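Side-chain contact in SPbeta prophage-derived aminoglycoside N(3')-acetyltransferase-like protein YokD (Bacillus subtilis, PDB 2NYG), which probably transfers an acetyl group from acetyl-coenzyme A to an amine, as aminoglycoside 3-N-acetyltransferases do, and may contribute to antibiotic resistance: residues A[182-187]-A[257-262]. Sequence-based numbering, arbitrary orientation.
Sequences TCFHLA and DFAEKW
A helix-helix packing joins the short, weakly bonded helix 183-187 to the long C-terminal helix 252-268 of the antibiotic N-acetyltransferase family fold, with Ala187 set against Ala259 and Glu260. The methyl carbon CB of Ala187 lies 3.6 Å from CB of Ala259. Both side chains are small, consistent with a segment-axis approach of 8.1 Å. Ala187 CB also rests on the backbone of the longer helix, 3.6 Å from Glu260 N, while the CA atoms of Ala187 and Glu260 are 4.8 Å apart. Glu260 adds the base of its side chain, with its CB 4.2 Å from Ala187 CB. The Phe184 ring comes obliquely to the same methyl group of Ala259, bringing CD2 within 3.6 Å of Ala259 CB. The CG of Phe184 stands anti to its carbonyl carbon (chi1 -73°), a setting that carries the ring nearer to helix 252-268 than the start of the side chain. One turn earlier on that helix, Ala255 also touches Phe184, and Val256 touches Ala187; Val227 of helix 224-234 borders Ala259. The contact is apolar and buried, away from the coenzyme A site: a short helix set through alanines on the C-terminal helix, at 47°, within the antibiotic N-acetyltransferase fold.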
loop_
_atom_site.group_PDB
_atom_site.type_symbol
_atom_site.label_atom_id
_atom_site.label_comp_id
_atom_site.label_asym_id
_atom_site.label_seq_id
_atom_site.Cartn_x
_atom_site.Cartn_y
_atom_site.Cartn_z
ATOM N N THR A 182 3.708 11.468 -16.756
ATOM C CA THR A 182 4.888 12.039 -16.149
ATOM C C THR A 182 6.048 12.316 -17.110
ATOM O O THR A 182 6.815 13.243 -16.883
ATOM C CB THR A 182 5.383 11.135 -15.011
ATOM O OG1 THR A 182 4.362 11.034 -14.021
ATOM C CG2 THR A 182 6.614 11.717 -14.364
ATOM N N CYS A 183 6.183 11.532 -18.176
ATOM C CA CYS A 183 7.299 11.736 -19.092
ATOM C C CYS A 183 7.386 13.158 -19.651
ATOM O O CYS A 183 8.486 13.667 -19.888
ATOM C CB CYS A 183 7.245 10.730 -20.244
ATOM S SG CYS A 183 5.826 10.917 -21.317
ATOM N N PHE A 184 6.241 13.804 -19.862
ATOM C CA PHE A 184 6.233 15.165 -20.387
ATOM C C PHE A 184 7.042 16.160 -19.554
ATOM O O PHE A 184 7.670 17.065 -20.110
ATOM C CB PHE A 184 4.798 15.656 -20.534
ATOM C CG PHE A 184 4.064 15.016 -21.669
ATOM C CD1 PHE A 184 2.682 14.901 -21.645
ATOM C CD2 PHE A 184 4.761 14.514 -22.766
ATOM C CE1 PHE A 184 2.007 14.292 -22.697
ATOM C CE2 PHE A 184 4.097 13.905 -23.816
ATOM C CZ PHE A 184 2.719 13.793 -23.783
ATOM N N HIS A 185 7.024 15.996 -18.231
ATOM C CA HIS A 185 7.774 16.885 -17.365
ATOM C C HIS A 185 9.196 17.021 -17.887
ATOM O O HIS A 185 9.771 18.099 -17.822
ATOM C CB HIS A 185 7.842 16.356 -15.926
ATOM C CG HIS A 185 6.587 16.547 -15.127
ATOM N ND1 HIS A 185 6.064 17.788 -14.841
ATOM C CD2 HIS A 185 5.788 15.649 -14.501
ATOM C CE1 HIS A 185 4.999 17.648 -14.072
ATOM N NE2 HIS A 185 4.809 16.360 -13.851
ATOM N N LEU A 186 9.770 15.932 -18.389
ATOM C CA LEU A 186 11.137 15.979 -18.898
ATOM C C LEU A 186 11.333 17.070 -19.961
ATOM O O LEU A 186 12.352 17.770 -19.954
ATOM C CB LEU A 186 11.547 14.620 -19.465
ATOM C CG LEU A 186 12.933 14.498 -20.120
ATOM C CD1 LEU A 186 14.066 14.787 -19.129
ATOM C CD2 LEU A 186 13.062 13.097 -20.686
ATOM N N ALA A 187 10.372 17.215 -20.873
ATOM C CA ALA A 187 10.462 18.241 -21.906
ATOM C C ALA A 187 10.589 19.641 -21.275
ATOM O O ALA A 187 11.283 20.511 -21.810
ATOM C CB ALA A 187 9.249 18.173 -22.805
ATOM N N ASP A 257 9.875 14.351 -27.112
ATOM C CA ASP A 257 10.288 15.231 -28.188
ATOM C C ASP A 257 9.174 16.136 -28.663
ATOM O O ASP A 257 9.396 17.327 -28.837
ATOM C CB ASP A 257 10.858 14.427 -29.359
ATOM C CG ASP A 257 12.198 13.797 -29.028
ATOM O OD1 ASP A 257 12.852 14.283 -28.074
ATOM O OD2 ASP A 257 12.599 12.834 -29.724
ATOM N N PHE A 258 7.982 15.578 -28.858
ATOM C CA PHE A 258 6.836 16.357 -29.310
ATOM C C PHE A 258 6.440 17.392 -28.270
ATOM O O PHE A 258 6.080 18.511 -28.610
ATOM C CB PHE A 258 5.645 15.451 -29.588
ATOM C CG PHE A 258 4.464 16.171 -30.159
ATOM C CD1 PHE A 258 4.352 16.373 -31.531
ATOM C CD2 PHE A 258 3.465 16.668 -29.322
ATOM C CE1 PHE A 258 3.260 17.061 -32.065
ATOM C CE2 PHE A 258 2.369 17.358 -29.838
ATOM C CZ PHE A 258 2.264 17.558 -31.214
ATOM N N ALA A 259 6.502 17.001 -27.002
ATOM C CA ALA A 259 6.164 17.886 -25.898
ATOM C C ALA A 259 7.067 19.119 -25.921
ATOM O O ALA A 259 6.623 20.250 -25.710
ATOM C CB ALA A 259 6.323 17.145 -24.591
ATOM N N GLU A 260 8.346 18.886 -26.168
ATOM C CA GLU A 260 9.308 19.963 -26.228
ATOM C C GLU A 260 8.869 20.959 -27.297
ATOM O O GLU A 260 8.689 22.135 -27.015
ATOM C CB GLU A 260 10.702 19.394 -26.541
ATOM C CG GLU A 260 11.741 20.424 -26.940
ATOM C CD GLU A 260 13.135 19.843 -26.961
ATOM O OE1 GLU A 260 13.280 18.670 -27.356
ATOM O OE2 GLU A 260 14.091 20.553 -26.589
ATOM N N LYS A 261 8.673 20.477 -28.517
ATOM C CA LYS A 261 8.272 21.338 -29.617
ATOM C C LYS A 261 6.967 22.090 -29.384
ATOM O O LYS A 261 6.900 23.303 -29.597
ATOM C CB LYS A 261 8.219 20.526 -30.906
ATOM C CG LYS A 261 9.598 20.059 -31.300
ATOM C CD LYS A 261 9.620 19.243 -32.562
ATOM C CE LYS A 261 11.055 18.970 -32.955
ATOM N NZ LYS A 261 11.162 18.321 -34.283
ATOM N N TRP A 262 5.935 21.385 -28.941
ATOM C CA TRP A 262 4.660 22.024 -28.649
ATOM C C TRP A 262 4.932 23.177 -27.672
ATOM O O TRP A 262 4.450 24.285 -27.866
ATOM C CB TRP A 262 3.695 21.019 -28.024
ATOM C CG TRP A 262 2.303 21.531 -27.854
ATOM C CD1 TRP A 262 1.241 21.293 -28.671
ATOM C CD2 TRP A 262 1.811 22.346 -26.782
ATOM N NE1 TRP A 262 0.110 21.901 -28.173
ATOM C CE2 TRP A 262 0.432 22.557 -27.016
ATOM C CE3 TRP A 262 2.400 22.917 -25.647
ATOM C CZ2 TRP A 262 -0.368 23.314 -26.155
ATOM C CZ3 TRP A 262 1.611 23.666 -24.791
ATOM C CH2 TRP A 262 0.238 23.859 -25.049
#